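Local coordinates for diacylglycerol lipase (Aspergillus oryzae, PDB 5XK2), which probably hydrolyses the ester bonds of mono- and diacylglycerols as a fungal class 3 lipase, at residues 86-91 / 122-127; 147-152 / 161-166. One frame throughout, in Å; residues are numbered along the deposited sequence.

How the contacts relate
Contact 1 (86-91 / 122-127) and contact 2 (147-152 / 161-166) have their centres about 10 Å apart and follow one another along the chain, the first closing before the second opens. Each sets a helix against a strand of the same mixed sheet: strands 83-89 and 146-152 are parallel neighbours in it, joined backbone to backbone by Val-86 N and Val-148 O (2.7 Å). Their helices, 118-138 and 154-168, also meet, with Trp-124 CE3 3.4 Å from Ala-162 CB. The two contacts thus adjoin in the core of what is probably an alpha/beta-hydrolase fold, next to the presumed nucleophile elbow.

Contact 1. Residues 86-91 / 122-127; sequences VAFRGS and TAWKVV
Phe-88, on strand 83-89, sends its ring toward helix 118-138 and meets Trp-124 and Val-127, about one helical turn apart. The far end of the phenyl ring does the touching: Phe-88 CZ lies 3.8 Å from Trp-124 CE3, and Phe-88 CE1 is 3.9 Å from Val-127 CG2. The two partners come differently. Val-127 brings its methyl to the ring edge, in the phenyl plane, whereas the indole approaches obliquely through the CE3-CZ3 side of its six-membered ring. With CG anti to the backbone N (chi1 160°), the Trp-124 side chain swings its benzo end toward the strand although its first bond does not head there. No hydrogen bond crosses between the segments; the tight part is this small, buried, wholly apolar cluster, closed in by Ile-131 of the same helix and by Ile-158 and Ala-162 of helix 154-168. The indole is held at its polar end too, where NE1 is hydrogen-bonded to OD2 of Asp-165 on that neighbouring helix. Elsewhere the segments draw apart. Lys-125, exposed, sits on the solvent side of the helix, and partly exposed Thr-122 bonds back through OG1 to the carbonyl of Leu-118, one turn earlier. Beyond the end of the strand Ser-91, also partly exposed, turns its hydroxyl to Asp-70. A helix laid on the central sheet through aromatic and branched aliphatic residues is consistent with the alpha/beta-hydrolase fold of class 3 lipases.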
loop_
_atom_site.group_PDB
_atom_site.type_symbol
_atom_site.label_atom_id
_atom_site.label_comp_id
_atom_site.label_asym_id
_atom_site.label_seq_id
_atom_site.Cartn_x
_atom_site.Cartn_y
_atom_site.Cartn_z
ATOM N N VAL A 86 -21.402 -12.110 10.254
ATOM C CA VAL A 86 -21.299 -10.742 9.777
ATOM C C VAL A 86 -19.825 -10.523 9.447
ATOM O O VAL A 86 -18.988 -10.535 10.346
ATOM C CB VAL A 86 -21.773 -9.724 10.846
ATOM C CG1 VAL A 86 -21.705 -8.297 10.287
ATOM C CG2 VAL A 86 -23.189 -10.069 11.326
ATOM N N ALA A 87 -19.502 -10.341 8.171
ATOM C CA ALA A 87 -18.109 -10.311 7.765
ATOM C C ALA A 87 -17.797 -9.010 7.052
ATOM O O ALA A 87 -18.591 -8.545 6.222
ATOM C CB ALA A 87 -17.799 -11.511 6.863
ATOM N N PHE A 88 -16.636 -8.434 7.349
ATOM C CA PHE A 88 -16.240 -7.145 6.778
ATOM C C PHE A 88 -14.922 -7.182 6.026
ATOM O O PHE A 88 -13.956 -7.783 6.490
ATOM C CB PHE A 88 -16.075 -6.079 7.859
ATOM C CG PHE A 88 -17.289 -5.828 8.674
ATOM C CD1 PHE A 88 -18.221 -4.855 8.290
ATOM C CD2 PHE A 88 -17.486 -6.514 9.862
ATOM C CE1 PHE A 88 -19.334 -4.600 9.083
ATOM C CE2 PHE A 88 -18.614 -6.278 10.654
ATOM C CZ PHE A 88 -19.540 -5.307 10.258
ATOM N N ARG A 89 -14.899 -6.455 4.912
ATOM C CA ARG A 89 -13.683 -6.111 4.194
ATOM C C ARG A 89 -13.504 -4.610 4.338
ATOM O O ARG A 89 -14.436 -3.838 4.065
ATOM C CB ARG A 89 -13.776 -6.480 2.707
ATOM C CG ARG A 89 -12.440 -6.430 1.987
ATOM C CD ARG A 89 -12.599 -5.882 0.568
ATOM N NE ARG A 89 -12.865 -4.445 0.654
ATOM C CZ ARG A 89 -13.598 -3.754 -0.207
ATOM N NH1 ARG A 89 -14.149 -4.356 -1.259
ATOM N NH2 ARG A 89 -13.783 -2.454 -0.011
ATOM N N GLY A 90 -12.323 -4.189 4.767
ATOM C CA GLY A 90 -12.043 -2.768 4.824
ATOM C C GLY A 90 -11.360 -2.321 3.543
ATOM O O GLY A 90 -11.345 -3.033 2.537
ATOM N N SER A 91 -10.786 -1.129 3.579
ATOM C CA SER A 91 -10.087 -0.602 2.428
ATOM C C SER A 91 -8.850 -1.440 2.104
ATOM O O SER A 91 -8.086 -1.844 3.006
ATOM C CB SER A 91 -9.683 0.852 2.680
ATOM O OG SER A 91 -9.084 1.398 1.523
ATOM N N THR A 122 -16.766 5.031 11.665
ATOM C CA THR A 122 -17.603 5.548 10.571
ATOM C C THR A 122 -18.023 4.431 9.605
ATOM O O THR A 122 -19.199 4.345 9.218
ATOM C CB THR A 122 -16.874 6.665 9.804
ATOM O OG1 THR A 122 -16.630 7.761 10.701
ATOM C CG2 THR A 122 -17.725 7.151 8.621
ATOM N N ALA A 123 -17.077 3.562 9.261
ATOM C CA ALA A 123 -17.358 2.451 8.358
ATOM C C ALA A 123 -18.473 1.561 8.916
ATOM O O ALA A 123 -19.388 1.172 8.192
ATOM C CB ALA A 123 -16.096 1.638 8.107
ATOM N N TRP A 124 -18.395 1.235 10.203
ATOM C CA TRP A 124 -19.420 0.425 10.842
ATOM C C TRP A 124 -20.757 1.153 10.856
ATOM O O TRP A 124 -21.789 0.564 10.568
ATOM C CB TRP A 124 -18.993 0.073 12.269
ATOM C CG TRP A 124 -20.098 -0.350 13.214
ATOM C CD1 TRP A 124 -20.405 0.229 14.416
ATOM C CD2 TRP A 124 -21.011 -1.451 13.060
ATOM N NE1 TRP A 124 -21.449 -0.433 15.012
ATOM C CE2 TRP A 124 -21.832 -1.477 14.211
ATOM C CE3 TRP A 124 -21.207 -2.425 12.066
ATOM C CZ2 TRP A 124 -22.846 -2.430 14.394
ATOM C CZ3 TRP A 124 -22.199 -3.376 12.254
ATOM C CH2 TRP A 124 -23.013 -3.368 13.401
ATOM N N LYS A 125 -20.722 2.442 11.183
ATOM C CA LYS A 125 -21.969 3.219 11.275
ATOM C C LYS A 125 -22.736 3.270 9.950
ATOM O O LYS A 125 -23.962 3.309 9.956
ATOM C CB LYS A 125 -21.688 4.643 11.750
ATOM C CG LYS A 125 -21.393 4.748 13.222
ATOM C CD LYS A 125 -21.657 6.160 13.701
ATOM C CE LYS A 125 -23.141 6.469 13.680
ATOM N NZ LYS A 125 -23.388 7.931 13.803
ATOM N N VAL A 126 -22.015 3.276 8.838
ATOM C CA VAL A 126 -22.643 3.340 7.515
ATOM C C VAL A 126 -23.454 2.072 7.231
ATOM O O VAL A 126 -24.485 2.131 6.564
ATOM C CB VAL A 126 -21.576 3.561 6.406
ATOM C CG1 VAL A 126 -22.152 3.298 5.015
ATOM C CG2 VAL A 126 -21.028 4.980 6.476
ATOM N N VAL A 127 -22.970 0.915 7.686
ATOM C CA VAL A 127 -23.711 -0.329 7.467
ATOM C C VAL A 127 -24.476 -0.907 8.668
ATOM O O VAL A 127 -25.165 -1.926 8.538
ATOM C CB VAL A 127 -22.766 -1.419 6.908
ATOM C CG1 VAL A 127 -22.317 -1.048 5.499
ATOM C CG2 VAL A 127 -21.555 -1.610 7.812
#

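Contact 2. Residues 147-152 / 161-166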
loop_
_atom_site.group_PDB
_atom_site.type_symbol
_atom_site.label_atom_id
_atom_site.label_comp_id
_atom_site.label_asym_id
_atom_site.label_seq_id
_atom_site.Cartn_x
_atom_site.Cartn_y
_atom_site.Cartn_z
ATOM N N ILE A 147 -23.747 -15.744 16.765
ATOM C CA ILE A 147 -23.510 -14.585 15.913
ATOM C C ILE A 147 -22.008 -14.349 15.855
ATOM O O ILE A 147 -21.390 -14.033 16.870
ATOM C CB ILE A 147 -24.230 -13.337 16.425
ATOM C CG1 ILE A 147 -25.753 -13.543 16.347
ATOM C CG2 ILE A 147 -23.845 -12.127 15.592
ATOM C CD1 ILE A 147 -26.549 -12.391 16.922
ATOM N N VAL A 148 -21.426 -14.531 14.669
ATOM C CA VAL A 148 -19.980 -14.412 14.485
ATOM C C VAL A 148 -19.661 -13.178 13.663
ATOM O O VAL A 148 -20.237 -12.987 12.578
ATOM C CB VAL A 148 -19.385 -15.644 13.765
ATOM C CG1 VAL A 148 -17.898 -15.411 13.439
ATOM C CG2 VAL A 148 -19.569 -16.912 14.592
ATOM N N VAL A 149 -18.761 -12.348 14.175
ATOM C CA VAL A 149 -18.365 -11.104 13.514
ATOM C C VAL A 149 -16.884 -11.235 13.182
ATOM O O VAL A 149 -16.065 -11.463 14.063
ATOM C CB VAL A 149 -18.624 -9.873 14.399
ATOM C CG1 VAL A 149 -18.190 -8.601 13.689
ATOM C CG2 VAL A 149 -20.134 -9.798 14.754
ATOM N N VAL A 150 -16.556 -11.125 11.898
ATOM C CA VAL A 150 -15.241 -11.554 11.440
ATOM C C VAL A 150 -14.710 -10.614 10.369
ATOM O O VAL A 150 -15.468 -10.028 9.592
ATOM C CB VAL A 150 -15.312 -13.014 10.898
ATOM C CG1 VAL A 150 -16.294 -13.123 9.752
ATOM C CG2 VAL A 150 -13.926 -13.553 10.486
ATOM N N GLY A 151 -13.398 -10.449 10.345
ATOM C CA GLY A 151 -12.758 -9.745 9.254
ATOM C C GLY A 151 -11.256 -9.986 9.283
ATOM O O GLY A 151 -10.726 -10.525 10.265
ATOM N N HIS A 152 -10.581 -9.569 8.212
ATOM C CA HIS A 152 -9.126 -9.601 8.134
ATOM C C HIS A 152 -8.639 -8.188 7.827
ATOM O O HIS A 152 -9.349 -7.434 7.145
ATOM C CB HIS A 152 -8.669 -10.614 7.051
ATOM C CG HIS A 152 -7.216 -10.515 6.691
ATOM N ND1 HIS A 152 -6.778 -9.891 5.542
ATOM C CD2 HIS A 152 -6.101 -10.935 7.339
ATOM C CE1 HIS A 152 -5.456 -9.935 5.498
ATOM N NE2 HIS A 152 -5.021 -10.551 6.582
ATOM N N LEU A 161 -15.017 -3.155 16.231
ATOM C CA LEU A 161 -15.946 -2.144 16.732
ATOM C C LEU A 161 -17.399 -2.589 16.550
ATOM O O LEU A 161 -18.238 -2.313 17.397
ATOM C CB LEU A 161 -15.707 -0.808 16.043
ATOM C CG LEU A 161 -14.354 -0.159 16.339
ATOM C CD1 LEU A 161 -14.185 1.077 15.464
ATOM C CD2 LEU A 161 -14.232 0.224 17.832
ATOM N N ALA A 162 -17.702 -3.269 15.446
ATOM C CA ALA A 162 -19.050 -3.804 15.245
ATOM C C ALA A 162 -19.424 -4.787 16.351
ATOM O O ALA A 162 -20.520 -4.723 16.898
ATOM C CB ALA A 162 -19.170 -4.487 13.872
ATOM N N ALA A 163 -18.523 -5.715 16.667
ATOM C CA ALA A 163 -18.799 -6.674 17.728
ATOM C C ALA A 163 -19.058 -5.957 19.060
ATOM O O ALA A 163 -19.984 -6.307 19.783
ATOM C CB ALA A 163 -17.621 -7.675 17.881
ATOM N N ALA A 164 -18.221 -4.978 19.371
ATOM C CA ALA A 164 -18.344 -4.219 20.620
ATOM C C ALA A 164 -19.738 -3.602 20.725
ATOM O O ALA A 164 -20.429 -3.724 21.740
ATOM C CB ALA A 164 -17.291 -3.141 20.689
ATOM N N ASP A 165 -20.144 -2.949 19.645
ATOM C CA ASP A 165 -21.436 -2.248 19.603
ATOM C C ASP A 165 -22.594 -3.246 19.673
ATOM O O ASP A 165 -23.524 -3.088 20.485
ATOM C CB ASP A 165 -21.491 -1.394 18.328
ATOM C CG ASP A 165 -22.655 -0.415 18.301
ATOM O OD1 ASP A 165 -23.207 -0.072 19.367
ATOM O OD2 ASP A 165 -22.997 0.037 17.188
ATOM N N LEU A 166 -22.550 -4.279 18.828
ATOM C CA LEU A 166 -23.594 -5.283 18.831
ATOM C C LEU A 166 -23.809 -5.895 20.211
ATOM O O LEU A 166 -24.944 -6.117 20.624
ATOM C CB LEU A 166 -23.285 -6.378 17.795
ATOM C CG LEU A 166 -23.461 -5.899 16.356
ATOM C CD1 LEU A 166 -22.946 -6.975 15.384
ATOM C CD2 LEU A 166 -24.940 -5.591 16.030
#
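Val-149 meets three residues of helix 154-168 through apolar side-chain contacts, with no hydrogen bond across. Its CG2 reaches CD1 of Leu-166 at 4.0 Å, the two side chains meeting at a slant, while CG1 comes to 4.2 Å from Ala-162 CB. Val-149 CB and Ala-163 CB stand 4.2 Å apart. The small alanine lets the backbones come near, with Val-149 CA 6.1 Å from Ala-163 CA. The rotation of the valine divides the work: CG1, anti to the backbone N (chi1 179°), serves the alanine side, and CG2, on the N side, serves Leu-166. The leucine in turn has CG beside its own backbone N (chi1 -72°), from where CD1 extends to the strand. Strand and helix run almost antiparallel, their axes at 159° and 8.6 Å apart at closest, as expected for the first half of a beta-alpha-beta crossover, here strand 146-152, helix 154-168 and strand 173-178. A GxSxG sequence, beginning at Gly-151 and including Ser-153, spans the junction of strand and helix, in keeping with the nucleophile elbow of a lipase. Around this first shell, Phe-88 of strand 83-89 and Ala-173 of the following strand touch Val-149, which backbone hydrogen bonds to Ile-174 and Tyr-176 fix within the sheet. On another side of the helix, buried Asp-165 is anchored through OD2 by a salt bridge to Arg-128 of helix 118-138. Within the GxSxG sequence, His-152 is held at both ring nitrogens, ND1 by the hydroxyl of Tyr-29 and NE2 by the carbonyl of His-268, a residue that may complete a catalytic triad with Ser-153 and Asp-206.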